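Local atomic coordinates of tail fiber protein (Pseudomonas aeruginosa, PDB entry 6CL6), a protein that probably serves as the trimeric receptor-binding fibre of an R-type pyocin, a contractile particle of Pseudomonas aeruginosa, recognising the surface of target bacteria. Residues A68-Y73 with A90-A95; G190-F195 with M209-D214; A276-T281 with D292-L297; G326-Q331 with S366-G371; P337-S342 with G358-A363. All blocks are in the same frame, centred on the assembly; numbering follows the deposited sequence.

Contact 1 of 5, residues A68-Y73 with A90-A95; sequences AGRYFY and ATSYNA
Y73 reaches across the start of the 72-79/85-92 hairpin and lays its ring against T91-Y93. Its CB lies 3.7 Å from T91 OG1; CD1 runs along the backbone, with T91 O and S92 O at the ring edge; CE1 comes within 3.5 Å of Y93 CD1, and OH ends beside CD1 and CE1 of the same ring. The two rings are oblique, their planes 56° apart. A water lies 2.9 Å from both Y73 OH and Y93 O and can bridge them. Y93, its CG anti to the backbone N (chi1 -179°), projects between Y73 and Y71, whose CB packs on Y93 CB; the three tyrosines form an aromatic cluster. F72 diverges to the other side of the sheet, where S92 CA sits over its ring face, 3.9 Å from the centroid.

Y73 and T91 form the antiparallel hydrogen-bonded pair: T91 N gives a good bond to Y73 O, while the return bond from Y73 N is weak. Y93 N to Y71 O (3.2 Å) extends the pairing. R70 bends at chi3 and brings NH2 to N94 O at 2.9 Å; NH1 forms a salt bridge with E98 and NH2 a hydrogen bond with T96 OG1. One water accepts from R70 NE and lies 2.7 Å from N94 OD1. T91 OG1 bonds S87 of the second subunit. The chemistry thus changes along the contact, from polar and water-bridged around the charge of R70 to a largely apolar tyrosine cluster that carries the Y93 hydroxyl to N85 of the second subunit.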
# COMPACT_ATOMS: atom_id res chain seq x y z
N ALA A 68 -38.91 -35.31 -34.00
CA ALA A 68 -39.30 -35.25 -35.39
C ALA A 68 -38.17 -35.72 -36.31
O ALA A 68 -36.99 -35.38 -36.13
CB ALA A 68 -39.70 -33.82 -35.75
N GLY A 69 -38.56 -36.52 -37.31
CA GLY A 69 -37.61 -37.12 -38.21
C GLY A 69 -37.00 -38.43 -37.76
O GLY A 69 -36.25 -39.02 -38.54
N ARG A 70 -37.30 -38.91 -36.55
CA ARG A 70 -36.66 -40.13 -36.04
C ARG A 70 -37.69 -41.21 -35.71
O ARG A 70 -38.80 -40.91 -35.21
CB ARG A 70 -35.84 -39.85 -34.80
CG ARG A 70 -34.53 -39.12 -35.16
CD ARG A 70 -33.69 -38.90 -33.94
NE ARG A 70 -33.22 -40.15 -33.35
CZ ARG A 70 -32.63 -40.22 -32.18
NH1 ARG A 70 -32.43 -39.11 -31.48
NH2 ARG A 70 -32.22 -41.38 -31.71
N TYR A 71 -37.31 -42.45 -35.99
CA TYR A 71 -38.10 -43.59 -35.57
C TYR A 71 -37.97 -43.85 -34.07
O TYR A 71 -36.88 -43.79 -33.50
CB TYR A 71 -37.68 -44.85 -36.33
CG TYR A 71 -38.13 -44.86 -37.78
CD1 TYR A 71 -39.39 -45.31 -38.15
CD2 TYR A 71 -37.29 -44.37 -38.78
CE1 TYR A 71 -39.81 -45.28 -39.46
CE2 TYR A 71 -37.71 -44.37 -40.13
CZ TYR A 71 -38.96 -44.83 -40.45
OH TYR A 71 -39.37 -44.81 -41.74
N PHE A 72 -39.10 -44.16 -33.44
CA PHE A 72 -39.13 -44.62 -32.06
C PHE A 72 -40.08 -45.81 -31.93
O PHE A 72 -41.20 -45.79 -32.49
CB PHE A 72 -39.59 -43.50 -31.08
CG PHE A 72 -38.51 -42.53 -30.72
CD1 PHE A 72 -38.00 -41.65 -31.66
CD2 PHE A 72 -37.93 -42.56 -29.44
CE1 PHE A 72 -36.97 -40.77 -31.32
CE2 PHE A 72 -36.91 -41.68 -29.10
CZ PHE A 72 -36.43 -40.79 -30.04
N TYR A 73 -39.66 -46.80 -31.14
CA TYR A 73 -40.58 -47.80 -30.62
C TYR A 73 -41.47 -47.14 -29.59
O TYR A 73 -40.98 -46.41 -28.71
CB TYR A 73 -39.84 -48.96 -29.96
CG TYR A 73 -38.88 -49.70 -30.84
CD1 TYR A 73 -37.56 -49.32 -30.93
CD2 TYR A 73 -39.30 -50.83 -31.51
CE1 TYR A 73 -36.69 -50.06 -31.74
CE2 TYR A 73 -38.46 -51.56 -32.27
CZ TYR A 73 -37.17 -51.17 -32.40
OH TYR A 73 -36.34 -51.95 -33.20
N ALA A 90 -41.64 -44.13 -25.25
CA ALA A 90 -40.95 -44.13 -26.53
C ALA A 90 -39.47 -44.37 -26.30
O ALA A 90 -38.85 -43.71 -25.44
CB ALA A 90 -41.19 -42.82 -27.28
N THR A 91 -38.90 -45.30 -27.05
CA THR A 91 -37.47 -45.58 -27.01
C THR A 91 -36.93 -45.54 -28.43
O THR A 91 -37.62 -45.91 -29.38
CB THR A 91 -37.18 -46.91 -26.35
OG1 THR A 91 -37.97 -47.94 -26.97
CG2 THR A 91 -37.53 -46.83 -24.86
N SER A 92 -35.68 -45.09 -28.56
CA SER A 92 -35.12 -44.78 -29.86
C SER A 92 -34.89 -46.04 -30.66
O SER A 92 -34.56 -47.11 -30.14
CB SER A 92 -33.81 -44.00 -29.69
OG SER A 92 -32.93 -44.69 -28.79
N TYR A 93 -34.97 -45.89 -31.98
CA TYR A 93 -34.71 -46.97 -32.93
C TYR A 93 -33.26 -47.05 -33.40
O TYR A 93 -32.82 -48.11 -33.87
CB TYR A 93 -35.61 -46.79 -34.14
CG TYR A 93 -35.54 -47.81 -35.24
CD1 TYR A 93 -35.93 -49.12 -35.04
CD2 TYR A 93 -35.12 -47.44 -36.50
CE1 TYR A 93 -35.87 -50.04 -36.07
CE2 TYR A 93 -35.05 -48.35 -37.55
CZ TYR A 93 -35.43 -49.65 -37.32
OH TYR A 93 -35.36 -50.54 -38.37
N ASN A 94 -32.50 -45.95 -33.33
CA ASN A 94 -31.15 -45.92 -33.86
C ASN A 94 -30.45 -44.65 -33.38
O ASN A 94 -31.05 -43.81 -32.73
CB ASN A 94 -31.19 -45.96 -35.39
CG ASN A 94 -31.76 -44.70 -35.99
OD1 ASN A 94 -32.91 -44.35 -35.77
ND2 ASN A 94 -30.95 -43.99 -36.77
N ALA A 95 -29.15 -44.56 -33.69
CA ALA A 95 -28.34 -43.36 -33.58
C ALA A 95 -27.96 -43.01 -32.16
O ALA A 95 -26.77 -42.75 -31.89
CB ALA A 95 -29.05 -42.17 -34.24
O HOH W 1 -34.12 -43.02 -33.73
O HOH W 2 -34.61 -42.66 -37.14
O HOH W 3 -33.72 -50.73 -33.14
O HOH W 4 -40.51 -48.15 -25.78

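Contact 2 of 5, residues G190-F195 with M209-D214; sequences GESFYF and MWHGGD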
# COMPACT_ATOMS: atom_id res chain seq x y z
N GLY A 190 -6.65 -23.82 -9.20
CA GLY A 190 -7.17 -22.64 -8.53
C GLY A 190 -6.61 -21.34 -9.04
O GLY A 190 -6.68 -20.33 -8.34
N GLU A 191 -6.02 -21.34 -10.24
CA GLU A 191 -5.49 -20.11 -10.80
C GLU A 191 -6.53 -19.02 -10.69
O GLU A 191 -6.24 -17.92 -10.24
CB GLU A 191 -5.06 -20.31 -12.27
CG GLU A 191 -4.33 -19.09 -12.85
CD GLU A 191 -5.28 -18.01 -13.36
OE1 GLU A 191 -6.37 -18.36 -13.87
OE2 GLU A 191 -4.93 -16.82 -13.28
N SER A 192 -7.75 -19.31 -11.10
CA SER A 192 -8.93 -18.55 -10.72
C SER A 192 -10.18 -19.27 -11.24
O SER A 192 -10.12 -20.44 -11.63
CB SER A 192 -8.89 -17.12 -11.23
OG SER A 192 -9.87 -16.37 -10.52
N PHE A 193 -11.30 -18.57 -11.17
CA PHE A 193 -12.65 -18.99 -11.56
C PHE A 193 -13.14 -17.90 -12.49
O PHE A 193 -12.97 -16.71 -12.17
CB PHE A 193 -13.54 -19.15 -10.32
CG PHE A 193 -14.86 -19.83 -10.57
CD1 PHE A 193 -15.90 -19.18 -11.19
CD2 PHE A 193 -15.06 -21.14 -10.12
CE1 PHE A 193 -17.12 -19.85 -11.41
CE2 PHE A 193 -16.27 -21.77 -10.32
CZ PHE A 193 -17.29 -21.11 -10.95
N TYR A 194 -13.63 -18.28 -13.67
CA TYR A 194 -13.97 -17.34 -14.73
C TYR A 194 -15.40 -17.50 -15.20
O TYR A 194 -15.94 -18.61 -15.16
CB TYR A 194 -13.10 -17.57 -15.97
CG TYR A 194 -11.61 -17.31 -15.76
CD1 TYR A 194 -10.80 -18.26 -15.14
CD2 TYR A 194 -11.04 -16.16 -16.18
CE1 TYR A 194 -9.48 -18.04 -14.96
CE2 TYR A 194 -9.70 -15.92 -16.01
CZ TYR A 194 -8.92 -16.86 -15.40
OH TYR A 194 -7.57 -16.62 -15.23
N PHE A 195 -15.98 -16.41 -15.73
CA PHE A 195 -17.31 -16.53 -16.30
C PHE A 195 -17.49 -15.60 -17.51
O PHE A 195 -16.85 -14.55 -17.62
CB PHE A 195 -18.39 -16.30 -15.22
CG PHE A 195 -18.28 -15.01 -14.53
CD1 PHE A 195 -17.45 -14.86 -13.43
CD2 PHE A 195 -19.03 -13.92 -14.97
CE1 PHE A 195 -17.34 -13.60 -12.79
CE2 PHE A 195 -18.94 -12.68 -14.33
CZ PHE A 195 -18.09 -12.52 -13.25
N MET A 209 -12.27 -13.86 -11.51
CA MET A 209 -12.43 -13.60 -10.08
C MET A 209 -11.10 -13.20 -9.43
O MET A 209 -10.07 -13.78 -9.73
CB MET A 209 -12.99 -14.85 -9.39
CG MET A 209 -13.23 -14.71 -7.91
SD MET A 209 -13.52 -16.30 -7.08
CE MET A 209 -14.98 -16.92 -7.83
N TRP A 210 -11.15 -12.20 -8.56
CA TRP A 210 -10.05 -11.89 -7.65
C TRP A 210 -10.21 -12.77 -6.41
O TRP A 210 -11.29 -12.82 -5.82
CB TRP A 210 -10.04 -10.43 -7.21
CG TRP A 210 -9.63 -9.44 -8.24
CD1 TRP A 210 -10.34 -8.35 -8.67
CD2 TRP A 210 -8.41 -9.42 -8.95
NE1 TRP A 210 -9.63 -7.67 -9.62
CE2 TRP A 210 -8.43 -8.30 -9.81
CE3 TRP A 210 -7.26 -10.24 -8.95
CZ2 TRP A 210 -7.38 -8.01 -10.68
CZ3 TRP A 210 -6.21 -9.93 -9.80
CH2 TRP A 210 -6.28 -8.82 -10.65
N HIS A 211 -9.14 -13.45 -6.00
CA HIS A 211 -9.20 -14.28 -4.82
C HIS A 211 -7.96 -14.11 -3.97
O HIS A 211 -7.01 -13.37 -4.31
CB HIS A 211 -9.45 -15.76 -5.21
CG HIS A 211 -8.38 -16.34 -6.07
ND1 HIS A 211 -7.16 -16.74 -5.57
CD2 HIS A 211 -8.35 -16.60 -7.40
CE1 HIS A 211 -6.41 -17.20 -6.56
NE2 HIS A 211 -7.11 -17.13 -7.67
N GLY A 212 -7.98 -14.77 -2.81
CA GLY A 212 -6.94 -14.61 -1.80
C GLY A 212 -5.58 -15.09 -2.23
O GLY A 212 -4.57 -14.66 -1.65
N GLY A 213 -5.51 -15.98 -3.22
CA GLY A 213 -4.22 -16.33 -3.78
C GLY A 213 -3.61 -15.27 -4.68
O GLY A 213 -2.41 -15.30 -4.93
N ASP A 214 -4.41 -14.33 -5.16
CA ASP A 214 -3.90 -13.28 -6.02
C ASP A 214 -3.21 -12.18 -5.23
O ASP A 214 -2.11 -11.74 -5.60
CB ASP A 214 -5.04 -12.65 -6.82
CG ASP A 214 -5.64 -13.61 -7.81
OD1 ASP A 214 -4.86 -14.36 -8.40
OD2 ASP A 214 -6.89 -13.57 -7.97
O HOH W 5 -3.58 -17.20 -8.89
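M209 folds its terminal methyl against F193: CE lies 3.6 Å from F193 CB and approaches CG of the ring obliquely, placed there by a bend at chi3 (-62°) at the end of an otherwise extended chain. The backbones are joined next to this apolar touch by M209 N to F193 O, a nearly straight bond of 3.0 Å. One residue earlier, S192 OG donates to M209 O at 2.7 Å.

H211 makes the third link. Its NE2 points at E191 O, 2.8 Å away, with an N-H...O angle of 179°; the acceptor lies in the imidazole plane, although the donor stands well above the plane of the carbonyl. On the other ring nitrogen, ND1 accepts from G213 N, so both nitrogens are engaged and the ring's rotation is fixed. D214 OD2 receives H211 N and lies over one ring face, while D214 and E191 share R208 as a salt-bridge partner.

M209 also packs on M209 of both other subunits, and W210 stacks on F215 of the third subunit. The arrangement is that of a segment leaving strand 202-208, outermost of its sheet within this chain, still held to neighbouring strand 193-199 as it passes into the subunit interface of a trimeric fibre, where W210 and G212 make backbone bonds to the second subunit.

Contact 3 of 5, residues A276-T281 with D292-L297; sequences AGVPAT and DNDTGL
With CG of both N293 and D294 anti to the carbonyl carbon (chi1 -66° and -69°), the two side chains of one turn reach the extended 276-281 segment at separate points. The turn links strands 288-292 and 297-306 and contains a G1 beta bulge, in which G296 and L297 both face D292; T295 OG1, accepting from L297 N, adds an ST turn.

The hydrogen bonds of N293 both come from ND2, which gives one hydrogen to P279 O at 2.9 Å, in the carbonyl plane and on a lone pair, and the other to T281 OG1 at 3.1 Å. Both bonds are nearly straight, and both acceptors lie close to the amide plane, which fixes the rotation of the amide. The side chains of N293 and T281 cross at about a right angle.

D294 uses OD1 on its syn side to accept V278 N, 2.9 Å away. V278 CG2 packs against both residues of the turn, lying 3.6 Å from N293 CB and 3.3 Å from D294 OD1. The second carboxylate oxygen serves the subunit interface: D294 OD2 accepts A280 N of the third subunit, while A280 N of this chain meets D294 of the second subunit in the same way. D292 OD2 likewise accepts W290 NE1 of the third subunit. A magnesium ion lies about 4 Å from the D294 side chain. One water donates to V278 O and to D294 OD2, 2.6 Å from each.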
# COMPACT_ATOMS: atom_id res chain seq x y z
N ALA A 276 45.54 47.27 19.01
CA ALA A 276 45.09 48.52 19.60
C ALA A 276 45.69 48.73 20.97
O ALA A 276 45.97 47.78 21.71
CB ALA A 276 43.56 48.55 19.71
N GLY A 277 45.87 50.01 21.32
CA GLY A 277 46.32 50.39 22.64
C GLY A 277 45.15 50.72 23.56
O GLY A 277 43.98 50.70 23.16
N VAL A 278 45.49 51.00 24.81
CA VAL A 278 44.51 51.31 25.85
C VAL A 278 44.50 52.82 26.10
O VAL A 278 45.45 53.53 25.74
CB VAL A 278 44.81 50.55 27.16
CG1 VAL A 278 44.65 49.03 26.96
CG2 VAL A 278 46.20 50.87 27.71
N PRO A 279 43.43 53.36 26.69
CA PRO A 279 43.38 54.80 26.90
C PRO A 279 44.39 55.26 27.94
O PRO A 279 44.65 54.57 28.92
CB PRO A 279 41.95 55.06 27.38
CG PRO A 279 41.16 53.77 27.00
CD PRO A 279 42.18 52.67 27.09
N ALA A 280 44.97 56.42 27.70
CA ALA A 280 45.71 57.11 28.75
C ALA A 280 44.71 57.72 29.73
O ALA A 280 43.55 57.99 29.39
CB ALA A 280 46.63 58.18 28.16
N THR A 281 45.16 57.88 30.97
CA THR A 281 44.37 58.50 32.02
C THR A 281 45.13 59.70 32.57
O THR A 281 46.33 59.87 32.32
CB THR A 281 44.07 57.53 33.16
OG1 THR A 281 45.28 56.88 33.56
CG2 THR A 281 43.07 56.48 32.70
N ASP A 292 50.43 57.09 30.52
CA ASP A 292 50.29 56.24 29.35
C ASP A 292 50.17 54.80 29.84
O ASP A 292 51.15 54.17 30.22
CB ASP A 292 51.49 56.40 28.41
CG ASP A 292 51.49 55.34 27.31
OD1 ASP A 292 50.43 55.14 26.68
OD2 ASP A 292 52.52 54.67 27.13
N ASN A 293 48.97 54.26 29.80
CA ASN A 293 48.75 52.91 30.30
C ASN A 293 49.25 51.83 29.37
O ASN A 293 49.38 50.69 29.82
CB ASN A 293 47.28 52.76 30.62
CG ASN A 293 46.86 53.67 31.77
OD1 ASN A 293 47.39 53.56 32.87
ND2 ASN A 293 45.97 54.62 31.50
N ASP A 294 49.61 52.17 28.12
CA ASP A 294 50.30 51.21 27.27
C ASP A 294 51.66 50.84 27.85
O ASP A 294 52.06 49.67 27.81
CB ASP A 294 50.50 51.78 25.85
CG ASP A 294 49.22 51.92 25.07
OD1 ASP A 294 48.35 51.04 25.21
OD2 ASP A 294 49.08 52.88 24.29
N THR A 295 52.41 51.83 28.34
CA THR A 295 53.75 51.61 28.83
C THR A 295 53.89 51.83 30.34
O THR A 295 54.88 51.37 30.92
CB THR A 295 54.75 52.54 28.12
OG1 THR A 295 54.48 53.91 28.48
CG2 THR A 295 54.65 52.40 26.61
N GLY A 296 52.97 52.55 30.96
CA GLY A 296 53.12 52.91 32.36
C GLY A 296 53.87 54.20 32.62
O GLY A 296 54.06 54.56 33.78
N LEU A 297 54.32 54.89 31.57
CA LEU A 297 54.99 56.17 31.78
C LEU A 297 54.03 57.18 32.39
O LEU A 297 52.87 57.31 31.96
CB LEU A 297 55.55 56.70 30.46
CG LEU A 297 56.25 58.05 30.50
CD1 LEU A 297 57.55 57.96 31.26
CD2 LEU A 297 56.48 58.55 29.09
O HOH W 6 46.78 53.86 23.48

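Contact 4 of 5, residues G326-Q331 with S366-G371; sequences GGYANQ and SWEAFG
Y328 and E368 face each other as an antiparallel hydrogen-bonded pair and point to the same side of the sheet. Y328 OH donates to E368 OE1 at 2.6 Å, on the carboxylate's anti lone pair, with ring and carboxylate planes 79° apart. E368 CB lies 3.3 Å from Y328 CE2, the glutamate running alongside the ring. The charge has a second partner, R299 of the second subunit, in a salt bridge to OE2; the ion pair with R299 of the same chain is long and weak.

Their backbones satisfy one another too, by Y328 N to E368 O and E368 N to Y328 O. At the next hydrogen-bonded pair, N330 and S366 exchange both backbone bonds and add a side-chain one, N330 ND2 to S366 OG at 2.9 Å, close to the amide plane. N330 ND2 also donates to F345 O of the second subunit. At the other end F370 N bonds G326 O (3.0 Å), whereas the bond from G326 N to F370 O is weak; G326 N lies over one face of the F370 ring.

Y328 meets Y328 of both other subunits edge-to-face. Within the chain, strand 324-331 is outermost in its sheet, and strand 363-371 separates it from strand 297-306.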
# COMPACT_ATOMS: atom_id res chain seq x y z
N GLY A 326 63.16 61.46 36.16
CA GLY A 326 63.77 62.74 35.89
C GLY A 326 62.76 63.85 36.07
O GLY A 326 61.58 63.61 36.34
N GLY A 327 63.25 65.07 35.92
CA GLY A 327 62.42 66.25 36.10
C GLY A 327 63.23 67.52 35.87
O GLY A 327 64.44 67.48 35.59
N TYR A 328 62.52 68.64 35.97
CA TYR A 328 63.11 69.96 35.84
C TYR A 328 62.22 70.95 36.59
O TYR A 328 61.08 70.65 36.93
CB TYR A 328 63.26 70.39 34.37
CG TYR A 328 61.95 70.79 33.76
CD1 TYR A 328 61.45 72.07 33.91
CD2 TYR A 328 61.19 69.87 33.02
CE1 TYR A 328 60.26 72.44 33.38
CE2 TYR A 328 60.00 70.24 32.46
CZ TYR A 328 59.52 71.53 32.66
OH TYR A 328 58.31 71.91 32.12
N ALA A 329 62.76 72.16 36.80
CA ALA A 329 61.99 73.26 37.33
C ALA A 329 62.19 74.51 36.47
O ALA A 329 63.16 74.61 35.73
CB ALA A 329 62.39 73.58 38.78
N ASN A 330 61.27 75.45 36.61
CA ASN A 330 61.19 76.65 35.80
C ASN A 330 60.77 77.85 36.64
O ASN A 330 59.86 77.74 37.47
CB ASN A 330 60.17 76.43 34.65
CG ASN A 330 59.61 77.73 34.11
OD1 ASN A 330 60.25 78.41 33.28
ND2 ASN A 330 58.45 78.10 34.60
N GLN A 331 61.46 78.98 36.43
CA GLN A 331 61.11 80.23 37.09
C GLN A 331 59.86 80.82 36.47
O GLN A 331 59.79 81.04 35.26
CB GLN A 331 62.27 81.24 36.97
CG GLN A 331 63.59 80.80 37.57
CD GLN A 331 63.61 80.96 39.09
OE1 GLN A 331 62.69 81.54 39.67
NE2 GLN A 331 64.68 80.45 39.73
N SER A 366 57.71 76.44 38.85
CA SER A 366 56.95 75.29 38.39
C SER A 366 57.91 74.15 38.10
O SER A 366 59.13 74.34 38.00
CB SER A 366 56.13 75.64 37.15
OG SER A 366 56.96 76.06 36.09
N TRP A 367 57.35 72.94 37.99
CA TRP A 367 58.17 71.77 37.80
C TRP A 367 57.40 70.70 37.04
O TRP A 367 56.17 70.67 37.03
CB TRP A 367 58.65 71.23 39.15
CG TRP A 367 57.55 70.79 40.06
CD1 TRP A 367 57.01 71.50 41.09
CD2 TRP A 367 56.84 69.55 40.01
NE1 TRP A 367 56.03 70.77 41.71
CE2 TRP A 367 55.89 69.57 41.05
CE3 TRP A 367 56.92 68.42 39.20
CZ2 TRP A 367 55.01 68.51 41.29
CZ3 TRP A 367 56.03 67.36 39.44
CH2 TRP A 367 55.10 67.41 40.47
N GLU A 368 58.16 69.81 36.38
CA GLU A 368 57.63 68.61 35.77
C GLU A 368 58.53 67.44 36.15
O GLU A 368 59.74 67.59 36.35
CB GLU A 368 57.60 68.74 34.24
CG GLU A 368 56.33 69.27 33.67
CD GLU A 368 56.29 69.07 32.15
OE1 GLU A 368 56.89 69.89 31.41
OE2 GLU A 368 55.69 68.08 31.70
N ALA A 369 57.92 66.26 36.26
CA ALA A 369 58.64 65.05 36.58
C ALA A 369 58.03 63.90 35.80
O ALA A 369 56.86 63.95 35.43
CB ALA A 369 58.59 64.74 38.08
N PHE A 370 58.83 62.87 35.53
CA PHE A 370 58.34 61.70 34.81
C PHE A 370 58.95 60.45 35.42
O PHE A 370 60.00 60.48 36.06
CB PHE A 370 58.61 61.82 33.30
CG PHE A 370 60.07 61.83 32.94
CD1 PHE A 370 60.79 63.02 33.00
CD2 PHE A 370 60.71 60.67 32.53
CE1 PHE A 370 62.14 63.04 32.67
CE2 PHE A 370 62.05 60.68 32.20
CZ PHE A 370 62.77 61.87 32.27
N GLY A 371 58.25 59.33 35.23
CA GLY A 371 58.70 58.09 35.83
C GLY A 371 57.76 56.94 35.54
O GLY A 371 57.03 56.96 34.54
O HOH W 7 56.58 73.90 34.13

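Contact 5 of 5, residues P337-S342 with G358-A363; sequences PGTDAS and GYFAQA. With CA (calcium ion), chain L; CA (calcium ion), chain I.
Apolar packing centres on T339, whose CG2 stands over the middle of the F360 ring, 3.6 Å from the centroid and 10° off the normal, a CH-pi contact. With OG1 anti to the backbone N (chi1 -169°), CG2 falls between N and the carbonyl carbon and also reaches the edge of the Y359 ring at CE1 (3.6 Å).

Hydrogen bonding across the segments is limited to G358 N to S342 O, 2.9 Å. Within 337-342, D340 OD2 accepts S342 N, an Asx turn that shapes the loop beside G358. D340 O receives a CA-H...O contact from Y359 CA.

Metal coordination is the third kind. G358 O binds one calcium ion at 2.4 Å, with four waters; one of these also donates to D340 O and bonds T339 OG1. D309 of this chain and P337 O of the third subunit complete the coordination, while D340 OD2 stands 4.4 Å from this calcium. P337 O binds a second calcium ion at 2.3 Å, together with D309 OD1, D340 OD2 and G358 O of the second subunit. The arrangement is that of an intersubunit calcium site, built from loops at the far end of the C-terminal domain of a trimeric fibre.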
# COMPACT_ATOMS: atom_id res chain seq x y z
N PRO A 337 67.13 90.33 35.82
CA PRO A 337 68.07 89.66 34.90
C PRO A 337 69.53 90.01 35.15
O PRO A 337 70.41 89.52 34.41
CB PRO A 337 67.62 90.16 33.52
CG PRO A 337 67.08 91.50 33.81
CD PRO A 337 66.47 91.48 35.20
N GLY A 338 69.80 90.84 36.17
CA GLY A 338 71.15 91.15 36.59
C GLY A 338 71.80 90.13 37.48
O GLY A 338 72.96 90.30 37.84
N THR A 339 71.10 89.04 37.83
CA THR A 339 71.62 88.02 38.71
C THR A 339 71.24 86.64 38.17
O THR A 339 70.49 86.52 37.22
CB THR A 339 71.11 88.23 40.15
OG1 THR A 339 71.83 87.38 41.04
CG2 THR A 339 69.63 87.91 40.25
N ASP A 340 71.78 85.59 38.81
CA ASP A 340 71.43 84.23 38.42
C ASP A 340 70.00 83.89 38.85
O ASP A 340 69.51 84.32 39.91
CB ASP A 340 72.39 83.21 39.03
CG ASP A 340 71.93 81.75 38.77
OD1 ASP A 340 72.18 81.23 37.65
OD2 ASP A 340 71.32 81.12 39.69
N ALA A 341 69.31 83.13 38.02
CA ALA A 341 67.97 82.62 38.35
C ALA A 341 67.89 81.15 37.93
O ALA A 341 66.93 80.70 37.33
CB ALA A 341 66.88 83.46 37.72
N SER A 342 68.90 80.39 38.30
CA SER A 342 68.99 78.98 37.95
C SER A 342 67.97 78.18 38.73
O SER A 342 67.39 78.63 39.71
CB SER A 342 70.40 78.45 38.24
OG SER A 342 71.32 78.97 37.31
N GLY A 358 67.97 79.13 42.49
CA GLY A 358 69.16 79.97 42.47
C GLY A 358 68.92 81.46 42.47
O GLY A 358 69.87 82.20 42.62
N TYR A 359 67.66 81.90 42.33
CA TYR A 359 67.37 83.33 42.32
C TYR A 359 67.40 83.88 43.75
O TYR A 359 66.97 83.19 44.69
CB TYR A 359 65.99 83.58 41.73
CG TYR A 359 65.64 85.05 41.58
CD1 TYR A 359 66.46 85.91 40.90
CD2 TYR A 359 64.43 85.55 42.06
CE1 TYR A 359 66.14 87.27 40.77
CE2 TYR A 359 64.08 86.85 41.92
CZ TYR A 359 64.95 87.72 41.27
OH TYR A 359 64.61 89.03 41.13
N PHE A 360 67.87 85.12 43.91
CA PHE A 360 68.14 85.69 45.23
C PHE A 360 66.91 86.30 45.89
O PHE A 360 67.01 87.34 46.56
CB PHE A 360 69.30 86.68 45.15
CG PHE A 360 69.06 87.93 44.32
CD1 PHE A 360 67.86 88.24 43.75
CD2 PHE A 360 70.13 88.82 44.14
CE1 PHE A 360 67.67 89.42 43.02
CE2 PHE A 360 69.97 90.01 43.41
CZ PHE A 360 68.74 90.32 42.86
N ALA A 361 65.74 85.69 45.69
CA ALA A 361 64.52 86.11 46.35
C ALA A 361 63.56 84.94 46.37
O ALA A 361 63.62 84.06 45.52
CB ALA A 361 63.85 87.31 45.67
N GLN A 362 62.66 84.94 47.36
CA GLN A 362 61.56 83.98 47.36
C GLN A 362 60.86 84.01 46.01
O GLN A 362 60.56 85.08 45.47
CB GLN A 362 60.57 84.32 48.48
CG GLN A 362 59.43 83.33 48.62
CD GLN A 362 58.57 83.55 49.86
OE1 GLN A 362 58.85 83.00 50.92
NE2 GLN A 362 57.53 84.37 49.72
N ALA A 363 60.59 82.82 45.46
CA ALA A 363 60.07 82.78 44.11
C ALA A 363 59.28 81.50 43.90
O ALA A 363 59.61 80.46 44.46
CB ALA A 363 61.15 82.88 43.04
CA CA L . 71.83 88.65 32.86
CA CA I . 71.76 83.32 43.50
O HOH W 8 70.65 85.12 42.34
O HOH W 9 72.39 81.60 41.82
O HOH W 10 73.77 84.32 42.68
O HOH W 11 72.22 85.11 45.17
O HOH W 12 73.81 87.50 31.83

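How the contacts relate
The five contacts are strung along an elongated trimeric fibre, contact 1 and contact 5 having centres about 181 Å apart. Contacts 1 and 2 belong to separate sheets, with centres about 45 Å apart, and the centres of contacts 2 and 3 lie about 98 Å apart. The last three gather in the C-terminal domain. L297 CD1 of contact 3 packs on G371 O of contact 4, 3.5 Å away. Contact 5 is nested in the loop that contact 4 closes, their centres about 18 Å apart; Q331 NE2 lies 3.3 Å from S342 O, a probable hydrogen bond, linking strand 324-331 to the calcium-binding loops. Neighbouring subunits touch all five.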